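Local structure of papain-like protease (4RNA) at residues 4-15 / 19-32. The protein is the papain-like cysteine protease of the MERS coronavirus, which, as in related coronaviruses, probably cleaves the viral polyprotein and removes ubiquitin from host proteins. Numbering follows the deposited sequence.
Sequences LTIEVLVTVDGV and TVVLNNKNTYRSQL
Leu-4 meets Asn-24 at the open end of the N-terminal β-hairpin, where strands 5-11 and 18-23 run antiparallel in the small sheet of the ubiquitin-like domain that coronavirus papain-like proteases carry ahead of the catalytic core. The Leu-4 side chain crosses that of Asn-24 at about a right angle, CB lying 3.8 Å from ND2, while a weak backbone bond from Asn-24 N reaches Leu-4 O. At Thr-5 the opposite residue is Asn-23, whose backbone is gripped by the Gln-31 amide: OE1 accepts from Asn-23 N in the carbonyl plane, on a lone pair, and NE2 gives to Asn-23 O, tying the strand to helix 28-31. Ile-6 pairs with Leu-22 through two backbone bonds, Leu-22 N to Ile-6 O at 2.8 Å among them, and its CD1 comes within 4.2 Å of Tyr-28 OH, a hydroxyl bonded to Gln-51. Glu-7 turns to the other face with Val-21 and Thr-19; its extended chain passes over two methyls, CG 3.6 Å from Val-21 CG2 and CD equally close to Thr-19 CG2. Val-227 of the second subunit packs on Glu-7 and Thr-19 here. Val-8 returns to the buried face beside Ile-6, Val-20 and Leu-22, and exchanges two nearly straight bonds with Val-20. Its CG2 sits between the backbone N and the carbonyl carbon (chi1 -73° places CG1 beside N), which sets this methyl against Leu-22 CD1 at 3.6 Å. Leu-9 leans CD2 on the Thr-19 hydroxyl, OG1 3.3 Å away. Val-10 packs on the same face as Val-8 against Leu-32, just past helix 28-31: its CG2 touches Val-20 CG2 and meets Leu-32 CD2 tip to tip at 3.9 Å.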
ATOM      1  N   LEU A   4     -35.168  16.246  20.976  1.00 49.00           N
ATOM      2  CA  LEU A   4     -33.910  17.045  21.220  1.00 51.93           C
ATOM      3  C   LEU A   4     -32.881  17.100  20.045  1.00 50.67           C
ATOM      4  O   LEU A   4     -32.588  16.092  19.370  1.00 44.70           O
ATOM      5  CB  LEU A   4     -33.248  16.556  22.505  1.00 56.44           C
ATOM      6  CG  LEU A   4     -32.114  17.383  23.067  1.00 62.09           C
ATOM      7  CD1 LEU A   4     -32.262  17.381  24.582  1.00 68.53           C
ATOM      8  CD2 LEU A   4     -30.779  16.808  22.596  1.00 61.43           C
ATOM      9  N   THR A   5     -32.344  18.282  19.783  1.00 49.69           N
ATOM     10  CA  THR A   5     -31.342  18.411  18.735  1.00 44.81           C
ATOM     11  C   THR A   5     -30.101  19.114  19.217  1.00 45.21           C
ATOM     12  O   THR A   5     -30.146  19.890  20.191  1.00 40.51           O
ATOM     13  CB  THR A   5     -31.872  19.057  17.455  1.00 49.02           C
ATOM     14  OG1 THR A   5     -32.272  20.384  17.753  1.00 56.40           O
ATOM     15  CG2 THR A   5     -33.068  18.264  16.903  1.00 51.38           C
ATOM     16  N   ILE A   6     -28.982  18.806  18.532  1.00 43.77           N
ATOM     17  CA  ILE A   6     -27.690  19.459  18.705  1.00 41.12           C
ATOM     18  C   ILE A   6     -27.067  19.925  17.389  1.00 42.06           C
ATOM     19  O   ILE A   6     -27.426  19.454  16.306  1.00 38.39           O
ATOM     20  CB  ILE A   6     -26.689  18.608  19.490  1.00 47.75           C
ATOM     21  CG1 ILE A   6     -26.255  17.378  18.672  1.00 45.54           C
ATOM     22  CG2 ILE A   6     -27.272  18.255  20.846  1.00 43.14           C
ATOM     23  CD1 ILE A   6     -25.119  16.625  19.300  1.00 46.63           C
ATOM     24  N   GLU A   7     -26.129  20.857  17.506  1.00 39.47           N
ATOM     25  CA  GLU A   7     -25.306  21.304  16.375  1.00 43.83           C
ATOM     26  C   GLU A   7     -23.879  20.821  16.647  1.00 42.00           C
ATOM     27  O   GLU A   7     -23.377  20.895  17.801  1.00 41.97           O
ATOM     28  CB  GLU A   7     -25.355  22.808  16.228  1.00 45.55           C
ATOM     29  CG  GLU A   7     -26.585  23.282  15.473  1.00 59.82           C
ATOM     30  CD  GLU A   7     -26.485  24.721  14.938  1.00 71.71           C
ATOM     31  OE1 GLU A   7     -25.620  25.481  15.425  1.00 83.63           O
ATOM     32  OE2 GLU A   7     -27.263  25.113  14.019  1.00 75.52           O
ATOM     33  N   VAL A   8     -23.253  20.247  15.618  1.00 41.34           N
ATOM     34  CA  VAL A   8     -21.847  19.807  15.735  1.00 36.76           C
ATOM     35  C   VAL A   8     -21.123  20.383  14.549  1.00 33.95           C
ATOM     36  O   VAL A   8     -21.748  20.642  13.514  1.00 32.25           O
ATOM     37  CB  VAL A   8     -21.696  18.278  15.670  1.00 37.35           C
ATOM     38  CG1 VAL A   8     -22.184  17.625  16.972  1.00 33.73           C
ATOM     39  CG2 VAL A   8     -22.397  17.708  14.442  1.00 32.70           C
ATOM     40  N   LEU A   9     -19.802  20.505  14.691  1.00 32.72           N
ATOM     41  CA  LEU A   9     -18.981  20.992  13.568  1.00 32.60           C
ATOM     42  C   LEU A   9     -18.243  19.749  13.043  1.00 35.43           C
ATOM     43  O   LEU A   9     -17.559  19.013  13.785  1.00 32.65           O
ATOM     44  CB  LEU A   9     -17.951  22.043  14.035  1.00 32.69           C
ATOM     45  CG  LEU A   9     -18.532  23.400  14.531  1.00 38.22           C
ATOM     46  CD1 LEU A   9     -17.426  24.302  15.081  1.00 46.42           C
ATOM     47  CD2 LEU A   9     -19.310  24.134  13.474  1.00 37.10           C
ATOM     48  N   VAL A  10     -18.413  19.512  11.778  1.00 27.42           N
ATOM     49  CA  VAL A  10     -17.863  18.339  11.147  1.00 28.00           C
ATOM     50  C   VAL A  10     -16.674  18.703  10.279  1.00 29.57           C
ATOM     51  O   VAL A  10     -16.771  19.598   9.398  1.00 28.27           O
ATOM     52  CB  VAL A  10     -19.002  17.601  10.386  1.00 27.31           C
ATOM     53  CG1 VAL A  10     -18.438  16.410   9.641  1.00 27.37           C
ATOM     54  CG2 VAL A  10     -20.023  17.050  11.456  1.00 30.80           C
ATOM     55  N   THR A  11     -15.573  17.973  10.426  1.00 25.56           N
ATOM     56  CA  THR A  11     -14.409  18.285   9.563  1.00 27.19           C
ATOM     57  C   THR A  11     -13.713  16.977   9.129  1.00 31.25           C
ATOM     58  O   THR A  11     -13.828  15.936   9.793  1.00 28.13           O
ATOM     59  CB  THR A  11     -13.420  19.239  10.331  1.00 23.70           C
ATOM     60  OG1 THR A  11     -12.302  19.608   9.539  1.00 26.24           O
ATOM     61  CG2 THR A  11     -12.792  18.427  11.586  1.00 20.27           C
ATOM     62  N   VAL A  12     -13.010  17.026   8.023  1.00 26.54           N
ATOM     63  CA  VAL A  12     -12.026  15.982   7.672  1.00 30.59           C
ATOM     64  C   VAL A  12     -10.574  16.467   7.747  1.00 35.57           C
ATOM     65  O   VAL A  12      -9.603  15.676   7.611  1.00 36.96           O
ATOM     66  CB  VAL A  12     -12.266  15.365   6.282  1.00 29.33           C
ATOM     67  CG1 VAL A  12     -13.674  14.848   6.116  1.00 30.32           C
ATOM     68  CG2 VAL A  12     -11.903  16.353   5.120  1.00 30.48           C
ATOM     69  N   ASP A  13     -10.399  17.751   8.009  1.00 32.64           N
ATOM     70  CA  ASP A  13      -9.068  18.335   7.923  1.00 32.10           C
ATOM     71  C   ASP A  13      -8.682  19.245   9.084  1.00 30.16           C
ATOM     72  O   ASP A  13      -7.514  19.608   9.200  1.00 33.98           O
ATOM     73  CB  ASP A  13      -8.893  19.057   6.578  1.00 35.14           C
ATOM     74  CG  ASP A  13      -9.830  20.261   6.415  1.00 34.06           C
ATOM     75  OD1 ASP A  13     -10.597  20.581   7.339  1.00 32.62           O
ATOM     76  OD2 ASP A  13      -9.735  20.926   5.375  1.00 33.64           O
ATOM     77  N   GLY A  14      -9.619  19.606   9.980  1.00 29.25           N
ATOM     78  CA  GLY A  14      -9.259  20.411  11.150  1.00 31.59           C
ATOM     79  C   GLY A  14      -9.108  21.887  10.782  1.00 30.09           C
ATOM     80  O   GLY A  14      -8.793  22.727  11.624  1.00 32.24           O
ATOM     81  N   VAL A  15      -9.346  22.179   9.504  1.00 30.66           N
ATOM     82  CA  VAL A  15      -9.380  23.538   8.966  1.00 33.34           C
ATOM     83  C   VAL A  15     -10.778  24.004   8.477  1.00 36.05           C
ATOM     84  O   VAL A  15     -11.181  25.149   8.742  1.00 32.74           O
ATOM     85  CB  VAL A  15      -8.426  23.633   7.767  1.00 32.32           C
ATOM     86  CG1 VAL A  15      -8.518  25.020   7.090  1.00 34.49           C
ATOM     87  CG2 VAL A  15      -7.008  23.404   8.290  1.00 38.13           C
ATOM     88  N   THR A  19     -21.483  22.893   9.738  1.00 30.91           N
ATOM     89  CA  THR A  19     -22.401  22.712  10.839  1.00 32.66           C
ATOM     90  C   THR A  19     -23.498  21.716  10.467  1.00 29.66           C
ATOM     91  O   THR A  19     -24.172  21.850   9.488  1.00 31.45           O
ATOM     92  CB  THR A  19     -23.033  24.004  11.356  1.00 32.37           C
ATOM     93  OG1 THR A  19     -21.983  24.910  11.685  1.00 33.73           O
ATOM     94  CG2 THR A  19     -23.920  23.659  12.629  1.00 30.99           C
ATOM     95  N   VAL A  20     -23.676  20.711  11.323  1.00 28.64           N
ATOM     96  CA  VAL A  20     -24.705  19.707  11.052  1.00 31.54           C
ATOM     97  C   VAL A  20     -25.587  19.649  12.296  1.00 31.53           C
ATOM     98  O   VAL A  20     -25.067  19.624  13.409  1.00 32.25           O
ATOM     99  CB  VAL A  20     -24.076  18.300  10.734  1.00 34.08           C
ATOM    100  CG1 VAL A  20     -25.167  17.249  10.547  1.00 35.82           C
ATOM    101  CG2 VAL A  20     -23.229  18.410   9.441  1.00 31.17           C
ATOM    102  N   VAL A  21     -26.905  19.614  12.095  1.00 32.36           N
ATOM    103  CA  VAL A  21     -27.850  19.471  13.213  1.00 35.27           C
ATOM    104  C   VAL A  21     -28.276  17.989  13.350  1.00 33.17           C
ATOM    105  O   VAL A  21     -28.716  17.381  12.362  1.00 33.55           O
ATOM    106  CB  VAL A  21     -29.099  20.363  12.955  1.00 39.43           C
ATOM    107  CG1 VAL A  21     -30.163  20.116  14.019  1.00 37.69           C
ATOM    108  CG2 VAL A  21     -28.693  21.833  12.910  1.00 38.53           C
ATOM    109  N   LEU A  22     -28.112  17.427  14.539  1.00 31.90           N
ATOM    110  CA  LEU A  22     -28.432  16.035  14.779  1.00 33.83           C
ATOM    111  C   LEU A  22     -29.541  15.897  15.867  1.00 43.00           C
ATOM    112  O   LEU A  22     -29.710  16.803  16.696  1.00 40.87           O
ATOM    113  CB  LEU A  22     -27.168  15.358  15.326  1.00 33.22           C
ATOM    114  CG  LEU A  22     -25.976  15.421  14.319  1.00 30.48           C
ATOM    115  CD1 LEU A  22     -24.708  14.955  15.018  1.00 33.95           C
ATOM    116  CD2 LEU A  22     -26.246  14.472  13.169  1.00 29.65           C
ATOM    117  N   ASN A  23     -30.247  14.762  15.892  1.00 40.04           N
ATOM    118  CA  ASN A  23     -31.223  14.466  16.992  1.00 38.41           C
ATOM    119  C   ASN A  23     -30.594  13.485  17.901  1.00 41.36           C
ATOM    120  O   ASN A  23     -29.535  12.943  17.565  1.00 37.33           O
ATOM    121  CB  ASN A  23     -32.542  13.868  16.492  1.00 36.02           C
ATOM    122  CG  ASN A  23     -32.380  12.515  15.798  1.00 35.53           C
ATOM    123  OD1 ASN A  23     -31.939  11.517  16.383  1.00 46.14           O
ATOM    124  ND2 ASN A  23     -32.748  12.472  14.580  1.00 45.16           N
ATOM    125  N   ASN A  24     -31.260  13.223  19.018  1.00 38.88           N
ATOM    126  CA  ASN A  24     -30.781  12.211  19.944  1.00 46.76           C
ATOM    127  C   ASN A  24     -31.578  10.913  19.835  1.00 48.28           C
ATOM    128  O   ASN A  24     -31.622  10.146  20.782  1.00 54.87           O
ATOM    129  CB  ASN A  24     -30.680  12.738  21.391  1.00 49.19           C
ATOM    130  CG  ASN A  24     -32.040  12.940  22.061  1.00 55.43           C
ATOM    131  OD1 ASN A  24     -33.081  12.965  21.401  1.00 50.27           O
ATOM    132  ND2 ASN A  24     -32.028  13.106  23.394  1.00 55.95           N
ATOM    133  N   LYS A  25     -32.207  10.687  18.683  1.00 52.31           N
ATOM    134  CA  LYS A  25     -32.950   9.432  18.415  1.00 62.61           C
ATOM    135  C   LYS A  25     -31.997   8.377  17.788  1.00 64.32           C
ATOM    136  O   LYS A  25     -31.720   7.338  18.396  1.00 73.32           O
ATOM    137  CB  LYS A  25     -34.174   9.638  17.470  1.00 65.42           C
ATOM    138  CG  LYS A  25     -35.013  10.908  17.639  1.00 75.54           C
ATOM    139  CD  LYS A  25     -36.373  10.848  16.918  1.00 75.71           C
ATOM    140  CE  LYS A  25     -36.849  12.193  16.354  1.00 72.74           C
ATOM    141  NZ  LYS A  25     -36.272  13.433  16.969  1.00 72.76           N
ATOM    142  N   ASN A  26     -31.496   8.668  16.585  1.00 49.70           N
ATOM    143  CA  ASN A  26     -30.654   7.748  15.808  1.00 47.99           C
ATOM    144  C   ASN A  26     -29.158   7.839  16.164  1.00 44.46           C
ATOM    145  O   ASN A  26     -28.699   8.808  16.772  1.00 44.00           O
ATOM    146  CB  ASN A  26     -30.802   8.059  14.333  1.00 54.11           C
ATOM    147  CG  ASN A  26     -32.233   8.023  13.865  1.00 67.44           C
ATOM    148  OD1 ASN A  26     -32.541   7.374  12.869  1.00 79.42           O
ATOM    149  ND2 ASN A  26     -33.108   8.736  14.561  1.00 61.33           N
ATOM    150  N   THR A  27     -28.386   6.851  15.744  1.00 41.42           N
ATOM    151  CA  THR A  27     -26.920   6.939  15.892  1.00 37.59           C
ATOM    152  C   THR A  27     -26.296   7.987  14.988  1.00 33.12           C
ATOM    153  O   THR A  27     -26.894   8.409  13.973  1.00 33.42           O
ATOM    154  CB  THR A  27     -26.258   5.638  15.479  1.00 38.17           C
ATOM    155  OG1 THR A  27     -26.696   5.324  14.157  1.00 35.40           O
ATOM    156  CG2 THR A  27     -26.611   4.556  16.501  1.00 35.57           C
ATOM    157  N   TYR A  28     -25.058   8.356  15.340  1.00 36.42           N
ATOM    158  CA  TYR A  28     -24.219   9.177  14.437  1.00 32.37           C
ATOM    159  C   TYR A  28     -24.097   8.537  13.057  1.00 32.68           C
ATOM    160  O   TYR A  28     -24.300   9.177  11.998  1.00 32.22           O
ATOM    161  CB  TYR A  28     -22.846   9.284  15.049  1.00 29.41           C
ATOM    162  CG  TYR A  28     -22.737  10.355  16.071  1.00 31.54           C
ATOM    163  CD1 TYR A  28     -22.681  11.692  15.685  1.00 32.97           C
ATOM    164  CD2 TYR A  28     -22.667  10.045  17.451  1.00 33.69           C
ATOM    165  CE1 TYR A  28     -22.544  12.709  16.621  1.00 33.43           C
ATOM    166  CE2 TYR A  28     -22.539  11.059  18.400  1.00 35.42           C
ATOM    167  CZ  TYR A  28     -22.494  12.381  17.967  1.00 34.21           C
ATOM    168  OH  TYR A  28     -22.399  13.416  18.854  1.00 42.22           O
ATOM    169  N   ARG A  29     -23.818   7.224  13.068  1.00 36.01           N
ATOM    170  CA  ARG A  29     -23.753   6.488  11.805  1.00 35.86           C
ATOM    171  C   ARG A  29     -24.993   6.677  10.930  1.00 32.84           C
ATOM    172  O   ARG A  29     -24.885   7.076   9.745  1.00 33.45           O
ATOM    173  CB  ARG A  29     -23.490   5.004  12.046  1.00 33.89           C
ATOM    174  CG  ARG A  29     -23.385   4.268  10.689  1.00 38.82           C
ATOM    175  CD  ARG A  29     -23.571   2.752  10.760  1.00 37.00           C
ATOM    176  NE  ARG A  29     -22.697   2.157  11.740  1.00 35.27           N
ATOM    177  CZ  ARG A  29     -21.604   1.464  11.430  1.00 41.62           C
ATOM    178  NH1 ARG A  29     -21.253   1.287  10.143  1.00 36.84           N
ATOM    179  NH2 ARG A  29     -20.894   0.899  12.411  1.00 38.30           N
ATOM    180  N   SER A  30     -26.184   6.469  11.500  1.00 31.32           N
ATOM    181  CA  SER A  30     -27.431   6.639  10.729  1.00 35.29           C
ATOM    182  C   SER A  30     -27.651   8.066  10.284  1.00 34.55           C
ATOM    183  O   SER A  30     -28.173   8.301   9.188  1.00 37.83           O
ATOM    184  CB  SER A  30     -28.666   6.221  11.524  1.00 41.85           C
ATOM    185  OG  SER A  30     -28.355   5.067  12.273  1.00 55.91           O
ATOM    186  N   GLN A  31     -27.246   9.025  11.118  1.00 35.27           N
ATOM    187  CA  GLN A  31     -27.486  10.441  10.771  1.00 37.40           C
ATOM    188  C   GLN A  31     -26.454  11.050   9.846  1.00 38.46           C
ATOM    189  O   GLN A  31     -26.759  11.989   9.021  1.00 33.77           O
ATOM    190  CB  GLN A  31     -27.558  11.234  12.089  1.00 37.71           C
ATOM    191  CG  GLN A  31     -28.773  10.808  12.952  1.00 39.32           C
ATOM    192  CD  GLN A  31     -29.078  11.829  14.026  1.00 37.39           C
ATOM    193  OE1 GLN A  31     -29.510  12.971  13.721  1.00 36.54           O
ATOM    194  NE2 GLN A  31     -28.775  11.488  15.246  1.00 35.12           N
ATOM    195  N   LEU A  32     -25.225  10.557   9.981  1.00 32.57           N
ATOM    196  CA  LEU A  32     -24.060  11.299   9.404  1.00 36.40           C
ATOM    197  C   LEU A  32     -23.033  10.358   8.765  1.00 32.66           C
ATOM    198  O   LEU A  32     -22.726  10.449   7.597  1.00 33.77           O
ATOM    199  CB  LEU A  32     -23.444  12.129  10.526  1.00 37.83           C
ATOM    200  CG  LEU A  32     -22.323  13.116  10.355  1.00 37.47           C
ATOM    201  CD1 LEU A  32     -22.693  14.156   9.271  1.00 34.73           C
ATOM    202  CD2 LEU A  32     -22.004  13.731  11.759  1.00 31.78           C
TER
HETATM  203  O   HOH W   1     -36.135  14.182  21.949  1.00 54.21           O